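Local coordinates for protein cytochrome c2 iso-2 (Rhodospirillum centenum, PDB 1JDL) that carries electrons through its covalently bound heme, donating them to oxidized bacteriochlorophyll in the photophosphorylation pathway of purple photosynthetic bacteria, at residues I37-Q40 / A41-P45; F82-A86 / G87-Q91. All coordinates share one frame; numbering follows the deposited sequence.

How the contacts relate
The two contacts illustrate how a small heme protein uses short-range order for different ends: contact 1 shapes a loop round the cofactor, contact 2 ends a helix at the surface. Residues 37-45 lie in the loop between helices 5-11 and 51-58 and grip one heme propionate through Arg-39 and Gly-42; the Arg-39 side chain is about 7 Å from that of the iron ligand His-19. Residues 82-91 follow later in the chain and close helix 75-85, with the Leu-83 side chain about 10 Å from the heme. The centres of contact 1 and contact 2 are 19 Å apart. The nearest atoms of contact 1 and contact 2 are about 8 Å apart, so the two do not touch. Leu-61 lies between them in the fold, packing against both Ala-41 and Phe-82.

Contact 1. Residues I37-Q40 / A41-P45; sequences IDRQ and AGTAP. With HEM (protoporphyrin IX containing Fe), chain B.
The Arg-39 side chain leaves the backbone with chi1 at -174° and bends at chi3 (80°), running past Thr-43 in the opposite direction and bringing its guanidinium beside Ala-44 and a heme propionate. Thr-43 takes chi1 61°, which sets OG1 between its own N and carbonyl carbon and aims the hydroxyl back at the preceding carbonyl, where OG1 donates to Gln-40 O at 2.8 Å. The Gln-40 side chain, extended, crosses that of Thr-43 at about a right angle, its NE2 lying 3.6 Å from Thr-43 CG2; a water links the same NE2 to Ala-41 O.

Each oxygen of the propionate has its own donor in the loop. Arg-39 NH2 donates to heme O2A over 3.1 Å in the plane of the guanidinium, while Gly-42 N reaches the other oxygen, heme O1A, at 3.1 Å. Ala-44 CB sits over one guanidinium face, offset toward its rim and 3.8 Å from Arg-39 NH2. A second water ties the arrangement together: it accepts from Arg-39 NE and Thr-43 N and donates to Gln-40 O and heme O2A. NH2 also bonds to Ala-32 O, fixing the group's rotation. A leucine in place of Arg-39 would probably leave heme O2A without its charged mate and the bridging water short of one donor.

The loop thus gives the propionate one positively charged partner, a backbone N-H and a four-bonded water, which are likely to spread and offset its negative charge, consistent with the ionised form.

Contact 2. Residues F82-A86 / G87-Q91; sequences FLADA and GHAEQ
His-88 and Leu-83 meet first through the backbone: His-88 N donates to Leu-83 O at 2.8 Å, with an angle of 151° at the hydrogen. Alongside it, Gly-87 N donates to Ala-84 O at 3.0 Å, approaching from well above the carbonyl plane and so not along a lone pair. The imidazole of His-88 lies beside Ala-86. A chi1 of -58° turns the ring toward that residue, and the twist about CB-CG leaves His-88 ND1 3.7 Å from Ala-86 CB; the methyl group meets the ring at its edge, in plane.

Leu-83 also reaches forward along the chain. Its CB packs 3.6 Å from His-88 O, and the CD1 branch comes to 3.6 Å from Gln-91 O, so this one apolar side chain bears on both the turn and the segment beyond it. Ala-84 and Ala-89 make a looser apolar pair, CB to CB 4.3 Å, where the chain doubles back close enough for their CA atoms to lie 3.9 Å apart.

The pair of backbone bonds is that of a Schellman motif, with Gly-87 as the residue that leaves the helix at positive phi (95°). A side chain at this position would be jammed against Ala-86 O, the reason the turn calls for glycine. Beyond it the chain enters a 3-10 segment at Ala-89, its first turn closed by Gln-91 N bonding to His-88 O.

Further out, the last turn of helix 75-85 is held by Ala-86 N donating to Phe-82 O, and Lys-81 forms a salt bridge with Asp-85. Leu-83 is buried against Ile-52 of helix 51-58, with Ala-59 and Ala-92 nearby, while Gln-91 touches Ala-55 of that same helix.

Contact 1. Residues I37-Q40 / A41-P45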
loop_
_atom_site.group_PDB
_atom_site.type_symbol
_atom_site.label_atom_id
_atom_site.label_comp_id
_atom_site.label_asym_id
_atom_site.label_seq_id
_atom_site.Cartn_x
_atom_site.Cartn_y
_atom_site.Cartn_z
ATOM N N ILE A 37 -3.993 0.205 -7.591
ATOM C CA ILE A 37 -2.900 0.232 -8.562
ATOM C C ILE A 37 -2.816 1.569 -9.298
ATOM O O ILE A 37 -3.784 2.024 -9.923
ATOM C CB ILE A 37 -3.036 -0.902 -9.597
ATOM C CG1 ILE A 37 -3.175 -2.248 -8.883
ATOM C CG2 ILE A 37 -1.820 -0.909 -10.519
ATOM C CD1 ILE A 37 -1.969 -2.651 -8.057
ATOM N N ASP A 38 -1.643 2.190 -9.211
ATOM C CA ASP A 38 -1.363 3.482 -9.833
ATOM C C ASP A 38 -2.090 4.642 -9.148
ATOM O O ASP A 38 -2.069 5.772 -9.634
ATOM C CB ASP A 38 -1.724 3.452 -11.320
ATOM C CG ASP A 38 -1.267 4.695 -12.049
ATOM O OD1 ASP A 38 -0.048 4.973 -12.047
ATOM O OD2 ASP A 38 -2.126 5.398 -12.621
ATOM N N ARG A 39 -2.730 4.357 -8.019
ATOM C CA ARG A 39 -3.452 5.378 -7.261
ATOM C C ARG A 39 -2.452 6.167 -6.417
ATOM O O ARG A 39 -1.508 5.589 -5.873
ATOM C CB ARG A 39 -4.491 4.714 -6.343
ATOM C CG ARG A 39 -5.420 5.682 -5.605
ATOM C CD ARG A 39 -6.533 4.938 -4.857
ATOM N NE ARG A 39 -6.098 4.367 -3.580
ATOM C CZ ARG A 39 -6.756 3.411 -2.926
ATOM N NH1 ARG A 39 -7.876 2.914 -3.434
ATOM N NH2 ARG A 39 -6.308 2.955 -1.763
ATOM N N GLN A 40 -2.640 7.481 -6.317
ATOM C CA GLN A 40 -1.740 8.299 -5.503
ATOM C C GLN A 40 -1.892 7.845 -4.053
ATOM O O GLN A 40 -3.009 7.628 -3.582
ATOM C CB GLN A 40 -2.103 9.780 -5.606
ATOM C CG GLN A 40 -1.203 10.690 -4.769
ATOM C CD GLN A 40 -1.642 12.141 -4.812
ATOM O OE1 GLN A 40 -1.858 12.699 -5.884
ATOM N NE2 GLN A 40 -1.769 12.760 -3.643
ATOM N N ALA A 41 -0.775 7.698 -3.345
ATOM C CA ALA A 41 -0.833 7.262 -1.954
ATOM C C ALA A 41 -1.602 8.269 -1.105
ATOM O O ALA A 41 -1.508 9.475 -1.324
ATOM C CB ALA A 41 0.588 7.079 -1.393
ATOM N N GLY A 42 -2.382 7.760 -0.154
ATOM C CA GLY A 42 -3.135 8.617 0.747
ATOM C C GLY A 42 -4.315 9.383 0.182
ATOM O O GLY A 42 -4.602 10.493 0.637
ATOM N N THR A 43 -5.019 8.800 -0.782
ATOM C CA THR A 43 -6.163 9.485 -1.380
ATOM C C THR A 43 -7.463 8.692 -1.392
ATOM O O THR A 43 -8.442 9.130 -2.002
ATOM C CB THR A 43 -5.871 9.919 -2.827
ATOM O OG1 THR A 43 -5.586 8.764 -3.625
ATOM C CG2 THR A 43 -4.693 10.880 -2.869
ATOM N N ALA A 44 -7.483 7.532 -0.745
ATOM C CA ALA A 44 -8.711 6.741 -0.706
ATOM C C ALA A 44 -9.768 7.583 0.003
ATOM O O ALA A 44 -9.536 8.105 1.089
ATOM C CB ALA A 44 -8.485 5.431 0.044
ATOM N N PRO A 45 -10.951 7.727 -0.611
ATOM C CA PRO A 45 -12.042 8.514 -0.034
ATOM C C PRO A 45 -12.403 8.143 1.404
ATOM O O PRO A 45 -12.486 6.964 1.752
ATOM C CB PRO A 45 -13.199 8.250 -0.994
ATOM C CG PRO A 45 -12.505 8.023 -2.297
ATOM C CD PRO A 45 -11.350 7.150 -1.907
HETATM C CHA HEM B . -2.107 1.148 4.088
HETATM C CHB HEM B . -1.355 -2.827 1.462
HETATM C CHC HEM B . -1.983 -5.532 5.417
HETATM C CHD HEM B . -3.260 -1.619 7.871
HETATM C C1A HEM B . -1.787 0.296 3.029
HETATM C C2A HEM B . -1.380 0.742 1.718
HETATM C C3A HEM B . -1.165 -0.387 0.991
HETATM C C4A HEM B . -1.453 -1.509 1.852
HETATM C CMA HEM B . -0.660 -0.477 -0.441
HETATM C CAA HEM B . -1.372 2.199 1.235
HETATM C CBA HEM B . -2.763 2.496 0.677
HETATM C CGA HEM B . -2.976 3.955 0.264
HETATM O O1A HEM B . -2.018 4.754 0.293
HETATM O O2A HEM B . -4.118 4.301 -0.104
HETATM C C1B HEM B . -1.492 -3.910 2.319
HETATM C C2B HEM B . -1.324 -5.288 1.931
HETATM C C3B HEM B . -1.278 -5.996 3.100
HETATM C C4B HEM B . -1.674 -5.115 4.131
HETATM C CMB HEM B . -1.250 -5.792 0.496
HETATM C CAB HEM B . -0.679 -7.238 3.397
HETATM C CBB HEM B . 0.132 -8.139 2.482
HETATM C C1C HEM B . -2.337 -4.701 6.440
HETATM C C2C HEM B . -2.655 -5.132 7.785
HETATM C C3C HEM B . -2.844 -4.007 8.494
HETATM C C4C HEM B . -2.895 -2.915 7.542
HETATM C CMC HEM B . -2.770 -6.577 8.275
HETATM C CAC HEM B . -2.812 -3.806 9.892
HETATM C CBC HEM B . -2.758 -4.819 11.030
HETATM C C1D HEM B . -3.136 -0.529 7.040
HETATM C C2D HEM B . -3.360 0.834 7.461
HETATM C C3D HEM B . -2.963 1.633 6.426
HETATM C C4D HEM B . -2.517 0.728 5.363
HETATM C CMD HEM B . -3.871 1.305 8.825
HETATM C CAD HEM B . -2.891 3.163 6.436
HETATM C CBD HEM B . -1.474 3.534 6.886
HETATM C CGD HEM B . -1.264 5.022 7.089
HETATM O O1D HEM B . -0.145 5.400 7.497
HETATM O O2D HEM B . -2.200 5.815 6.843
HETATM N NA HEM B . -1.812 -1.086 3.114
HETATM N NB HEM B . -1.720 -3.800 3.674
HETATM N NC HEM B . -2.466 -3.330 6.302
HETATM N ND HEM B . -2.628 -0.601 5.753
HETATM FE FE HEM B . -2.117 -2.211 4.724
HETATM O O HOH W 1 -4.476 5.978 -2.019
HETATM O O HOH W 2 -1.574 12.242 -0.543
#

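Contact 2. Residues F82-A86 / G87-Q91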
loop_
_atom_site.group_PDB
_atom_site.type_symbol
_atom_site.label_atom_id
_atom_site.label_comp_id
_atom_site.label_asym_id
_atom_site.label_seq_id
_atom_site.Cartn_x
_atom_site.Cartn_y
_atom_site.Cartn_z
ATOM N N PHE A 82 11.396 7.302 0.411
ATOM C CA PHE A 82 10.761 7.979 -0.713
ATOM C C PHE A 82 10.708 9.487 -0.493
ATOM O O PHE A 82 11.005 10.265 -1.400
ATOM C CB PHE A 82 9.333 7.468 -0.935
ATOM C CG PHE A 82 8.668 8.065 -2.150
ATOM C CD1 PHE A 82 8.801 7.463 -3.396
ATOM C CD2 PHE A 82 7.964 9.260 -2.057
ATOM C CE1 PHE A 82 8.244 8.047 -4.536
ATOM C CE2 PHE A 82 7.404 9.854 -3.187
ATOM C CZ PHE A 82 7.546 9.244 -4.432
ATOM N N LEU A 83 10.312 9.896 0.708
ATOM C CA LEU A 83 10.215 11.312 1.036
ATOM C C LEU A 83 11.573 11.989 1.057
ATOM O O LEU A 83 11.715 13.127 0.603
ATOM C CB LEU A 83 9.521 11.498 2.384
ATOM C CG LEU A 83 8.007 11.255 2.356
ATOM C CD1 LEU A 83 7.462 11.229 3.770
ATOM C CD2 LEU A 83 7.341 12.347 1.542
ATOM N N ALA A 84 12.572 11.296 1.591
ATOM C CA ALA A 84 13.917 11.854 1.644
ATOM C C ALA A 84 14.451 12.047 0.228
ATOM O O ALA A 84 14.975 13.110 -0.107
ATOM C CB ALA A 84 14.835 10.934 2.431
ATOM N N ASP A 85 14.315 11.020 -0.605
ATOM C CA ASP A 85 14.790 11.097 -1.983
ATOM C C ASP A 85 14.114 12.226 -2.753
ATOM O O ASP A 85 14.706 12.812 -3.660
ATOM C CB ASP A 85 14.533 9.780 -2.721
ATOM C CG ASP A 85 15.504 8.684 -2.329
ATOM O OD1 ASP A 85 16.466 8.969 -1.589
ATOM O OD2 ASP A 85 15.303 7.533 -2.774
ATOM N N ALA A 86 12.870 12.524 -2.388
ATOM C CA ALA A 86 12.102 13.565 -3.067
ATOM C C ALA A 86 12.428 14.981 -2.608
ATOM O O ALA A 86 11.960 15.951 -3.211
ATOM C CB ALA A 86 10.609 13.303 -2.892
ATOM N N GLY A 87 13.219 15.103 -1.547
ATOM C CA GLY A 87 13.563 16.421 -1.042
ATOM C C GLY A 87 12.658 16.872 0.092
ATOM O O GLY A 87 12.583 18.065 0.401
ATOM N N HIS A 88 11.964 15.917 0.710
ATOM C CA HIS A 88 11.061 16.206 1.822
ATOM C C HIS A 88 11.421 15.349 3.028
ATOM O O HIS A 88 10.549 14.750 3.665
ATOM C CB HIS A 88 9.605 15.925 1.425
ATOM C CG HIS A 88 9.142 16.699 0.229
ATOM N ND1 HIS A 88 9.426 16.314 -1.064
ATOM C CD2 HIS A 88 8.428 17.845 0.132
ATOM C CE1 HIS A 88 8.906 17.189 -1.906
ATOM N NE2 HIS A 88 8.295 18.129 -1.206
ATOM N N ALA A 89 12.710 15.298 3.343
ATOM C CA ALA A 89 13.198 14.502 4.461
ATOM C C ALA A 89 12.563 14.897 5.788
ATOM O O ALA A 89 12.314 14.050 6.644
ATOM C CB ALA A 89 14.715 14.622 4.557
ATOM N N GLU A 90 12.298 16.186 5.955
ATOM C CA GLU A 90 11.706 16.686 7.188
ATOM C C GLU A 90 10.345 16.061 7.489
ATOM O O GLU A 90 9.926 16.008 8.643
ATOM C CB GLU A 90 11.577 18.208 7.115
ATOM C CG GLU A 90 10.657 18.696 6.010
ATOM C CD GLU A 90 10.773 20.189 5.776
ATOM O OE1 GLU A 90 10.645 20.958 6.753
ATOM O OE2 GLU A 90 10.992 20.593 4.612
ATOM N N GLN A 91 9.659 15.584 6.456
ATOM C CA GLN A 91 8.344 14.980 6.642
ATOM C C GLN A 91 8.393 13.471 6.849
ATOM O O GLN A 91 7.353 12.823 6.950
ATOM C CB GLN A 91 7.446 15.299 5.444
ATOM C CG GLN A 91 7.353 16.782 5.126
ATOM C CD GLN A 91 6.289 17.093 4.094
ATOM O OE1 GLN A 91 5.098 16.896 4.338
ATOM N NE2 GLN A 91 6.714 17.581 2.935
#